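Local coordinates for protein Dot/Icm T4SS effector (Legionella pneumophila subsp. pneumophila, PDB 4HFV) that is of unknown molecular function but is a putative type IV secretion effector, probably delivered by the Dot/Icm system into the host cell, at residues 14-19 against 107-112; 73-78 against 127-132; 81-86 against 165-170; 132-137 against 157-162. All blocks are in the same frame, centred on the assembly; numbering follows the deposited sequence.

Interaction 1 (14-19 against 107-112); sequences GSIRES and TISLDL
Ser15 and Ser109 meet hydroxyl to hydroxyl, their OG atoms 2.8 Å apart, close enough for a hydrogen bond, though the proton may be drawn to another acceptor. The pair sets helix 9-27 against the last turn of helix 101-109. Serine suits both positions of this tight part because it is small: the CA atoms of Ser15 and Ser109 come within 5.9 Å, and a single polar atom from each side fills the gap. Ser15 OG sits between its backbone N and carbonyl carbon (chi1 67°), facing Ser109 and staying in weak reach of Leu12 O. On the other helix, Ser109 OG lies beside its backbone N and bonds back to Ser105 O.

On the inner side Ile16 brings CG1 only to about 4.5 Å from Ser109 OG and spends its bulk on Leu77 of helix 70-90, on which Leu110, just past helix 101-109, also packs, at Asn78 and Ala81. Water takes over on either flank of the hydroxyl pair. On one, a water lies 2.6 Å from Ser15 OG and donates to Ser109 O at 2.9 Å, spanning the two residues a second time. On the flank of Ile16 and Ser19, another is 2.6 Å from Ser109 OG and extends toward Ser19 OG, a link that is less certain because Ser19 has two conformers. Just beyond, 107-112 leaves the helix in a Schellman motif at Asp111. With little apolar area in play, the contact is held by a small polar network whose protons could probably be shared out in more than one way.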
# COMPACT_ATOMS: atom_id res chain seq x y z
N GLY A 14 29.65 -2.28 7.30
CA GLY A 14 30.96 -2.89 7.40
C GLY A 14 30.97 -4.36 7.01
O GLY A 14 31.85 -4.80 6.25
N SER A 15 30.01 -5.14 7.47
CA SER A 15 30.11 -6.56 7.19
C SER A 15 29.70 -6.83 5.75
O SER A 15 30.23 -7.74 5.13
CB SER A 15 29.32 -7.42 8.19
OG SER A 15 27.96 -7.20 8.03
N ILE A 16 28.82 -6.01 5.18
CA ILE A 16 28.45 -6.21 3.80
C ILE A 16 29.64 -5.87 2.90
O ILE A 16 29.91 -6.55 1.92
CB ILE A 16 27.20 -5.37 3.42
CG1 ILE A 16 25.94 -6.02 4.01
CG2 ILE A 16 27.06 -5.23 1.89
CD1 ILE A 16 24.76 -5.13 3.89
N ARG A 17 30.36 -4.81 3.25
CA ARG A 17 31.50 -4.40 2.46
C ARG A 17 32.54 -5.54 2.58
O ARG A 17 33.20 -5.88 1.59
CB ARG A 17 32.07 -3.06 2.94
CG ARG A 17 31.23 -1.83 2.53
CD ARG A 17 31.86 -0.49 2.94
NE ARG A 17 33.28 -0.51 2.64
CZ ARG A 17 33.82 -0.08 1.50
NH1 ARG A 17 33.09 0.51 0.56
NH2 ARG A 17 35.13 -0.23 1.31
N GLU A 18 32.66 -6.15 3.76
CA GLU A 18 33.67 -7.20 3.94
C GLU A 18 33.30 -8.41 3.06
O GLU A 18 34.20 -8.99 2.40
CB GLU A 18 33.85 -7.64 5.38
CG GLU A 18 35.03 -8.67 5.57
CD GLU A 18 36.36 -8.31 4.85
OE1 GLU A 18 36.79 -7.13 4.89
OE2 GLU A 18 36.99 -9.21 4.24
N SER A 19 32.02 -8.77 3.02
CA SER A 19 31.60 -9.91 2.22
C SER A 19 31.79 -9.65 0.72
O SER A 19 32.05 -10.57 -0.06
CB SER A 19 30.17 -10.31 2.57
OG SER A 19 30.09 -10.67 3.95
N THR A 107 23.20 -13.99 5.76
CA THR A 107 22.57 -14.53 6.94
C THR A 107 23.33 -14.08 8.19
O THR A 107 22.73 -13.65 9.20
CB THR A 107 22.61 -16.05 6.92
OG1 THR A 107 21.94 -16.51 5.73
CG2 THR A 107 22.03 -16.65 8.22
N ILE A 108 24.65 -14.21 8.12
CA ILE A 108 25.55 -13.80 9.20
C ILE A 108 25.50 -12.29 9.46
O ILE A 108 25.40 -11.88 10.60
CB ILE A 108 27.05 -14.17 8.91
CG1 ILE A 108 27.25 -15.70 8.73
CG2 ILE A 108 27.93 -13.67 10.03
CD1 ILE A 108 26.84 -16.49 9.89
N SER A 109 25.55 -11.47 8.42
CA SER A 109 25.56 -10.02 8.59
C SER A 109 24.30 -9.55 9.31
O SER A 109 24.33 -8.63 10.12
CB SER A 109 25.67 -9.31 7.24
OG SER A 109 26.96 -9.45 6.67
N LEU A 110 23.21 -10.21 8.99
CA LEU A 110 21.91 -9.87 9.55
C LEU A 110 21.68 -10.50 10.96
O LEU A 110 20.72 -10.19 11.63
CB LEU A 110 20.83 -10.28 8.57
CG LEU A 110 20.70 -9.43 7.29
CD1 LEU A 110 19.77 -10.05 6.25
CD2 LEU A 110 20.24 -8.00 7.67
N ASP A 111 22.55 -11.41 11.36
CA ASP A 111 22.45 -12.12 12.64
C ASP A 111 21.15 -12.90 12.75
O ASP A 111 20.56 -13.03 13.83
CB ASP A 111 22.65 -11.20 13.86
CG ASP A 111 22.96 -11.98 15.15
OD1 ASP A 111 23.66 -13.02 15.09
OD2 ASP A 111 22.45 -11.59 16.22
N LEU A 112 20.76 -13.50 11.63
CA LEU A 112 19.54 -14.26 11.58
C LEU A 112 19.70 -15.63 12.23
O LEU A 112 20.70 -16.33 12.04
CB LEU A 112 19.07 -14.43 10.13
CG LEU A 112 18.55 -13.17 9.44
CD1 LEU A 112 18.46 -13.45 7.95
CD2 LEU A 112 17.20 -12.74 10.00
O HOH W 1 26.66 -6.97 10.23
O HOH W 2 27.22 -9.92 4.12

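Interaction 2 (73-78 against 127-132); sequences KARVLN and YSALEK
The flat guanidinium of Arg75 leads away from Ala129 to a salt bridge with Glu71 in its own helix, and it is the aliphatic part of the arginine that meets the neighbouring helix. The motif is a near-perpendicular helix crossing within an all-helical fold: the local axes of 73-78 and 127-132 cross at -95° and come within 8.2 Å. The small Ala129 suits so close a crossing, its CB 3.8 Å from Arg75 CD and equally near Arg75 CG. The arginine thus shields the alanine with methylenes while its charge is met elsewhere.

Val76 fills the buried half. Its two methyls divide the work: CG1, anti to the backbone N (chi1 177°), lies 4.1 Å from Leu130 CD1, while CG2 turns to Ala129 and its carbonyl oxygen. The valine and leucine side chains cross at about a right angle, and the branched residues fill the interior where Leu130 goes on to touch Ala79, Leu80 and Tyr83. Ala129 lies about 9 Å, side chain to side chain, from Arg176 of the succinate site.

Behind the crossing, the flat amide of Asn78 is held from both ends: OD1 accepts from Val7 N, and ND2 gives, nearly in the amide plane, a fairly straight bond (160°) to Ala74 O at 2.7 Å. That oxygen, approached by ND2 from above its carbonyl plane, also accepts from Asn78 N.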
# COMPACT_ATOMS: atom_id res chain seq x y z
N LYS A 73 18.21 4.62 8.53
CA LYS A 73 19.32 4.09 7.73
C LYS A 73 19.44 2.57 7.92
O LYS A 73 19.54 1.80 6.96
CB LYS A 73 20.64 4.76 8.11
CG LYS A 73 20.78 6.20 7.69
CD LYS A 73 22.01 6.83 8.29
CE LYS A 73 23.26 6.43 7.57
NZ LYS A 73 24.47 6.95 8.32
N ALA A 74 19.39 2.12 9.16
CA ALA A 74 19.51 0.68 9.40
C ALA A 74 18.35 -0.09 8.77
O ALA A 74 18.52 -1.18 8.14
CB ALA A 74 19.61 0.40 10.92
N ARG A 75 17.14 0.44 8.93
CA ARG A 75 15.97 -0.25 8.38
C ARG A 75 16.09 -0.45 6.87
O ARG A 75 15.85 -1.55 6.36
CB ARG A 75 14.67 0.48 8.71
CG ARG A 75 13.44 -0.36 8.30
CD ARG A 75 12.11 0.13 8.91
NE ARG A 75 12.12 0.13 10.37
CZ ARG A 75 12.31 1.21 11.13
NH1 ARG A 75 12.31 1.07 12.46
NH2 ARG A 75 12.51 2.42 10.59
N VAL A 76 16.52 0.59 6.16
CA VAL A 76 16.75 0.44 4.73
C VAL A 76 17.81 -0.60 4.39
O VAL A 76 17.57 -1.48 3.52
CB VAL A 76 17.07 1.77 4.04
CG1 VAL A 76 17.38 1.54 2.55
CG2 VAL A 76 15.85 2.75 4.20
N LEU A 77 18.99 -0.52 5.01
CA LEU A 77 20.06 -1.45 4.64
C LEU A 77 19.70 -2.89 5.05
O LEU A 77 19.91 -3.80 4.27
CB LEU A 77 21.42 -1.00 5.18
CG LEU A 77 22.65 -1.76 4.66
CD1 LEU A 77 22.81 -1.75 3.11
CD2 LEU A 77 23.92 -1.22 5.31
N ASN A 78 19.14 -3.09 6.25
CA ASN A 78 18.71 -4.43 6.64
C ASN A 78 17.71 -4.98 5.63
O ASN A 78 17.81 -6.13 5.21
CB ASN A 78 18.05 -4.43 8.03
CG ASN A 78 19.07 -4.44 9.16
OD1 ASN A 78 19.27 -5.47 9.80
ND2 ASN A 78 19.65 -3.30 9.47
N TYR A 127 10.31 -3.83 3.99
CA TYR A 127 10.16 -3.69 2.56
C TYR A 127 9.48 -2.37 2.19
O TYR A 127 9.75 -1.79 1.13
CB TYR A 127 9.34 -4.82 1.94
CG TYR A 127 10.01 -6.18 1.97
CD1 TYR A 127 11.39 -6.32 1.90
CD2 TYR A 127 9.24 -7.34 2.05
CE1 TYR A 127 11.97 -7.57 1.93
CE2 TYR A 127 9.81 -8.59 2.07
CZ TYR A 127 11.18 -8.69 2.00
OH TYR A 127 11.76 -9.94 2.00
N SER A 128 8.59 -1.90 3.04
CA SER A 128 7.97 -0.61 2.79
C SER A 128 9.04 0.49 2.82
O SER A 128 9.09 1.36 1.93
CB SER A 128 6.84 -0.36 3.80
OG SER A 128 6.24 0.89 3.59
N ALA A 129 9.92 0.45 3.82
CA ALA A 129 10.96 1.46 3.96
C ALA A 129 11.89 1.39 2.77
O ALA A 129 12.30 2.42 2.23
CB ALA A 129 11.75 1.32 5.31
N LEU A 130 12.21 0.17 2.33
CA LEU A 130 13.06 -0.01 1.17
C LEU A 130 12.40 0.52 -0.10
O LEU A 130 13.02 1.27 -0.88
CB LEU A 130 13.40 -1.48 1.00
CG LEU A 130 14.33 -1.87 -0.15
CD1 LEU A 130 15.62 -1.10 -0.12
CD2 LEU A 130 14.65 -3.40 -0.05
N GLU A 131 11.16 0.10 -0.35
CA GLU A 131 10.41 0.65 -1.49
C GLU A 131 10.35 2.19 -1.49
O GLU A 131 10.59 2.81 -2.52
CB GLU A 131 9.02 0.08 -1.56
CG GLU A 131 8.25 0.50 -2.80
CD GLU A 131 6.80 0.62 -2.55
OE1 GLU A 131 6.28 -0.22 -1.78
OE2 GLU A 131 6.18 1.53 -3.13
N LYS A 132 10.07 2.81 -0.34
CA LYS A 132 10.04 4.28 -0.28
C LYS A 132 11.40 4.87 -0.66
O LYS A 132 11.52 5.85 -1.45
CB LYS A 132 9.66 4.76 1.14
CG LYS A 132 8.18 5.01 1.37
CD LYS A 132 7.94 5.45 2.83
CE LYS A 132 7.17 4.39 3.65
NZ LYS A 132 5.72 4.32 3.31

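Interaction 3 (81-86 against 165-170); sequences AYYIRD and ILELSD
A CH-pi contact between Leu168 and Tyr83 fastens helix 70-90 to the long C-terminal helix 161-188, in the buried heart of this helical fold. Leu168 CD2 stands 3.8 Å from the centroid of the Tyr83 ring and only 6° off its normal, so the methyl is centred over one face and almost equally far from all six ring carbons. With CG anti to the backbone N (chi1 -176°), the ring is extended from its helix to meet the leucine. A tyrosine suits this place because it offers a broad apolar face inside and a hydroxyl at its far end.

That hydroxyl comes up against Glu167 at the ring's edge: Tyr83 OH is 3.2 Å from Glu167 CG and 3.5 Å from its CB, a snug fit in which the glutamate contributes methylenes. The polar ends are satisfied elsewhere, Tyr83 OH by Asp164 and Glu167 OE2 by Arg171. Arg171 also bridges to Asp86, which probably eases the nearness of two like charges.

The same turn of helix 161-188 serves the dimer. Asp170 bonds to His173 of the second subunit, and Ser169, a residue of the succinate site, packs on that histidine and makes a weak hydrogen bond to a succinate, probably from the crystallisation liquor. Back across the contact, the Glu167 chain bends at chi2, leaving its carboxylate plane 16° from that of the Tyr83 ring.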
# COMPACT_ATOMS: atom_id res chain seq x y z
N ALA A 81 19.42 -6.05 2.40
CA ALA A 81 20.23 -7.25 2.55
C ALA A 81 19.29 -8.44 2.63
O ALA A 81 19.52 -9.46 1.98
CB ALA A 81 21.12 -7.20 3.80
N TYR A 82 18.22 -8.30 3.43
CA TYR A 82 17.26 -9.38 3.57
C TYR A 82 16.63 -9.72 2.23
O TYR A 82 16.53 -10.88 1.88
CB TYR A 82 16.17 -9.02 4.58
CG TYR A 82 15.34 -10.23 4.93
CD1 TYR A 82 14.25 -10.56 4.15
CD2 TYR A 82 15.67 -11.07 6.00
CE1 TYR A 82 13.48 -11.66 4.44
CE2 TYR A 82 14.91 -12.18 6.29
CZ TYR A 82 13.81 -12.47 5.50
OH TYR A 82 13.01 -13.55 5.74
N TYR A 83 16.23 -8.70 1.48
CA TYR A 83 15.63 -8.89 0.16
C TYR A 83 16.57 -9.60 -0.82
O TYR A 83 16.19 -10.52 -1.55
CB TYR A 83 15.19 -7.50 -0.38
CG TYR A 83 14.46 -7.49 -1.71
CD1 TYR A 83 13.35 -8.28 -1.94
CD2 TYR A 83 14.86 -6.61 -2.72
CE1 TYR A 83 12.67 -8.21 -3.17
CE2 TYR A 83 14.22 -6.54 -3.92
CZ TYR A 83 13.14 -7.33 -4.16
OH TYR A 83 12.53 -7.24 -5.39
N ILE A 84 17.81 -9.15 -0.89
CA ILE A 84 18.74 -9.79 -1.81
C ILE A 84 19.02 -11.22 -1.38
O ILE A 84 19.11 -12.11 -2.21
CB ILE A 84 20.05 -9.01 -1.95
CG1 ILE A 84 19.80 -7.79 -2.85
CG2 ILE A 84 21.13 -9.93 -2.54
CD1 ILE A 84 20.85 -6.75 -2.74
N ARG A 85 19.16 -11.45 -0.07
CA ARG A 85 19.27 -12.82 0.46
C ARG A 85 18.10 -13.70 -0.04
O ARG A 85 18.29 -14.82 -0.52
CB ARG A 85 19.28 -12.80 2.00
CG ARG A 85 19.39 -14.18 2.70
CD ARG A 85 19.64 -14.01 4.20
NE ARG A 85 19.65 -15.27 4.96
CZ ARG A 85 18.56 -15.90 5.38
NH1 ARG A 85 17.38 -15.39 5.12
NH2 ARG A 85 18.64 -17.02 6.10
N ASP A 86 16.88 -13.20 0.06
CA ASP A 86 15.73 -13.97 -0.37
C ASP A 86 15.75 -14.25 -1.89
O ASP A 86 15.38 -15.33 -2.37
CB ASP A 86 14.47 -13.20 0.00
CG ASP A 86 13.21 -14.03 -0.19
OD1 ASP A 86 13.08 -15.03 0.52
OD2 ASP A 86 12.37 -13.68 -1.04
N ILE A 165 10.81 -1.89 -7.19
CA ILE A 165 9.74 -1.13 -6.52
C ILE A 165 8.38 -1.84 -6.59
O ILE A 165 7.71 -2.00 -5.56
CB ILE A 165 9.66 0.27 -7.07
CG1 ILE A 165 10.88 1.05 -6.57
CG2 ILE A 165 8.34 1.00 -6.62
CD1 ILE A 165 11.24 2.26 -7.42
N LEU A 166 7.99 -2.33 -7.77
CA LEU A 166 6.76 -3.09 -7.93
C LEU A 166 6.76 -4.36 -7.09
O LEU A 166 5.79 -4.66 -6.41
CB LEU A 166 6.54 -3.46 -9.40
CG LEU A 166 6.32 -2.25 -10.33
CD1 LEU A 166 6.53 -2.62 -11.76
CD2 LEU A 166 4.93 -1.64 -10.13
N GLU A 167 7.87 -5.09 -7.13
CA GLU A 167 7.95 -6.33 -6.39
C GLU A 167 7.84 -6.06 -4.88
O GLU A 167 7.09 -6.72 -4.18
CB GLU A 167 9.25 -7.07 -6.70
CG GLU A 167 9.53 -8.25 -5.75
CD GLU A 167 8.57 -9.40 -5.90
OE1 GLU A 167 8.10 -9.67 -7.03
OE2 GLU A 167 8.28 -10.04 -4.86
N LEU A 168 8.58 -5.07 -4.39
CA LEU A 168 8.56 -4.71 -2.98
C LEU A 168 7.15 -4.28 -2.58
O LEU A 168 6.64 -4.63 -1.51
CB LEU A 168 9.59 -3.61 -2.69
CG LEU A 168 11.06 -4.13 -2.69
CD1 LEU A 168 12.00 -2.97 -2.69
CD2 LEU A 168 11.29 -4.97 -1.45
N SER A 169 6.52 -3.53 -3.47
CA SER A 169 5.16 -3.11 -3.23
C SER A 169 4.22 -4.32 -3.19
O SER A 169 3.35 -4.41 -2.31
CB SER A 169 4.77 -2.11 -4.31
OG SER A 169 3.40 -2.00 -4.38
N ASP A 170 4.43 -5.30 -4.06
CA ASP A 170 3.60 -6.48 -4.00
C ASP A 170 3.77 -7.23 -2.69
O ASP A 170 2.80 -7.72 -2.11
CB ASP A 170 3.90 -7.43 -5.15
CG ASP A 170 3.53 -6.87 -6.50
OD1 ASP A 170 2.70 -5.94 -6.56
OD2 ASP A 170 4.04 -7.41 -7.51

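Interaction 4 (132-137 against 157-162); sequences KFLRSH and KHYSVV
Leu134 is the residue through which the end of helix 120-136 meets Tyr159 and Val161. Just before it, Phe133 packs on Thr59 and Leu63 of helix 49-64, and His137 CD2 covers one face of its ring, toward the rim. Leu134 has CG beside the backbone N (chi1 -69°) and spreads its two methyls between the two partners: CD2 lies 3.9 Å from Val161 CG2, and CD1 is 4.1 Å from Tyr159 OH. Leucine and valine, branched apolar residues that suit the buried position, slide past one another in opposite directions. The tyrosine hydroxyl finds its polar partner in Asp164.

Arg135 CB points away from 157-162; its guanidinium forms a salt bridge with Glu131 and a hydrogen bond to Ser142 O. Next, Ser136 OG donates to Phe133 O at 2.6 Å, in the carbonyl plane and on a lone pair, and His137 N still bonds to Leu134 O. Across the contact, Val161 N lies over one face of the Tyr159 ring, offset toward its rim, and Ser160 caps Asp163 N. Typical of successive helices in an all-helical fold, the end of one packs against the N-capped start of the next across a long connection.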
# COMPACT_ATOMS: atom_id res chain seq x y z
N LYS A 132 10.07 2.81 -0.34
CA LYS A 132 10.04 4.28 -0.28
C LYS A 132 11.40 4.87 -0.66
O LYS A 132 11.52 5.85 -1.45
CB LYS A 132 9.66 4.76 1.14
CG LYS A 132 8.18 5.01 1.37
CD LYS A 132 7.94 5.45 2.83
CE LYS A 132 7.17 4.39 3.65
NZ LYS A 132 5.72 4.32 3.31
N PHE A 133 12.44 4.30 -0.06
CA PHE A 133 13.78 4.74 -0.33
C PHE A 133 14.08 4.71 -1.81
O PHE A 133 14.54 5.71 -2.37
CB PHE A 133 14.78 3.85 0.46
CG PHE A 133 16.18 4.00 0.02
CD1 PHE A 133 16.98 5.02 0.53
CD2 PHE A 133 16.71 3.10 -0.89
CE1 PHE A 133 18.31 5.13 0.11
CE2 PHE A 133 18.02 3.21 -1.31
CZ PHE A 133 18.82 4.20 -0.81
N LEU A 134 13.79 3.59 -2.47
CA LEU A 134 14.06 3.51 -3.91
C LEU A 134 13.26 4.56 -4.73
O LEU A 134 13.79 5.19 -5.66
CB LEU A 134 13.83 2.08 -4.44
CG LEU A 134 14.82 0.99 -3.96
CD1 LEU A 134 14.36 -0.35 -4.38
CD2 LEU A 134 16.24 1.15 -4.48
N ARG A 135 12.00 4.71 -4.41
CA ARG A 135 11.16 5.73 -5.07
C ARG A 135 11.76 7.12 -4.90
O ARG A 135 11.76 7.94 -5.83
CB ARG A 135 9.73 5.68 -4.53
CG ARG A 135 8.89 4.48 -5.04
CD ARG A 135 7.35 4.75 -4.85
NE ARG A 135 6.88 4.41 -3.51
CZ ARG A 135 6.64 5.27 -2.52
NH1 ARG A 135 6.23 4.81 -1.33
NH2 ARG A 135 6.79 6.58 -2.70
N SER A 136 12.35 7.37 -3.73
CA SER A 136 12.93 8.68 -3.44
C SER A 136 14.15 8.94 -4.33
O SER A 136 14.55 10.08 -4.50
CB SER A 136 13.28 8.82 -1.95
OG SER A 136 14.56 8.23 -1.67
N HIS A 137 14.71 7.87 -4.92
CA HIS A 137 15.88 7.96 -5.78
C HIS A 137 15.55 7.57 -7.21
O HIS A 137 16.45 7.42 -8.00
CB HIS A 137 17.04 7.09 -5.26
CG HIS A 137 17.61 7.59 -3.97
ND1 HIS A 137 18.30 8.78 -3.88
CD2 HIS A 137 17.52 7.11 -2.71
CE1 HIS A 137 18.63 9.00 -2.62
NE2 HIS A 137 18.16 8.00 -1.88
N LYS A 157 23.47 -1.63 -14.71
CA LYS A 157 23.32 -2.63 -15.73
C LYS A 157 22.76 -3.91 -15.13
O LYS A 157 23.22 -4.36 -14.05
CB LYS A 157 24.64 -2.91 -16.43
CG LYS A 157 24.50 -3.62 -17.77
CD LYS A 157 25.87 -3.88 -18.42
CE LYS A 157 26.70 -4.86 -17.59
NZ LYS A 157 28.10 -5.02 -18.11
N HIS A 158 21.80 -4.47 -15.85
CA HIS A 158 21.18 -5.76 -15.55
C HIS A 158 20.37 -5.66 -14.30
O HIS A 158 20.10 -6.68 -13.63
CB HIS A 158 22.25 -6.87 -15.46
CG HIS A 158 22.91 -7.12 -16.76
ND1 HIS A 158 22.22 -7.06 -17.96
CD2 HIS A 158 24.20 -7.36 -17.08
CE1 HIS A 158 23.06 -7.27 -18.96
NE2 HIS A 158 24.27 -7.46 -18.45
N TYR A 159 19.98 -4.43 -13.99
CA TYR A 159 19.12 -4.16 -12.85
C TYR A 159 17.95 -3.23 -13.27
O TYR A 159 18.17 -2.24 -13.97
CB TYR A 159 19.92 -3.54 -11.72
CG TYR A 159 19.09 -3.21 -10.52
CD1 TYR A 159 18.49 -4.20 -9.76
CD2 TYR A 159 18.87 -1.88 -10.14
CE1 TYR A 159 17.69 -3.88 -8.65
CE2 TYR A 159 18.11 -1.56 -9.05
CZ TYR A 159 17.52 -2.56 -8.30
OH TYR A 159 16.73 -2.17 -7.22
N SER A 160 16.74 -3.55 -12.83
CA SER A 160 15.58 -2.67 -13.01
C SER A 160 15.03 -2.22 -11.65
O SER A 160 14.37 -2.98 -10.96
CB SER A 160 14.47 -3.36 -13.79
OG SER A 160 13.33 -2.48 -13.87
N VAL A 161 15.35 -0.99 -11.27
CA VAL A 161 14.91 -0.46 -9.99
C VAL A 161 13.37 -0.40 -9.95
O VAL A 161 12.76 -0.64 -8.91
CB VAL A 161 15.56 0.90 -9.72
CG1 VAL A 161 15.09 2.00 -10.73
CG2 VAL A 161 15.30 1.38 -8.29
N VAL A 162 12.73 -0.15 -11.10
CA VAL A 162 11.26 -0.11 -11.10
C VAL A 162 10.66 -1.48 -10.86
O VAL A 162 9.69 -1.61 -10.12
CB VAL A 162 10.68 0.50 -12.40
CG1 VAL A 162 9.17 0.45 -12.40
CG2 VAL A 162 11.15 1.91 -12.55

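Interactions 2, 3 and 4 form one continuous core, their centres 10 to 12 Å apart. Leu168 is the shared residue: its CD1 lies 3.6 Å from Leu130 CG of interaction 2 and 3.9 Å from Leu134 CD1 of interaction 4. Interactions 2 and 4 also meet directly, Val76 CG1 being 3.7 Å from Phe133 CG. Interaction 1 lies on the far side of the chain's centre from interaction 4, about 22 Å between centres, and joins the rest through helix 70-90, where Thr107 OG1 and Arg85 NE are 2.7 Å apart in a probable hydrogen bond. The succinate site borders the core through Ser169 of interaction 3, while interaction 1 stands away from it.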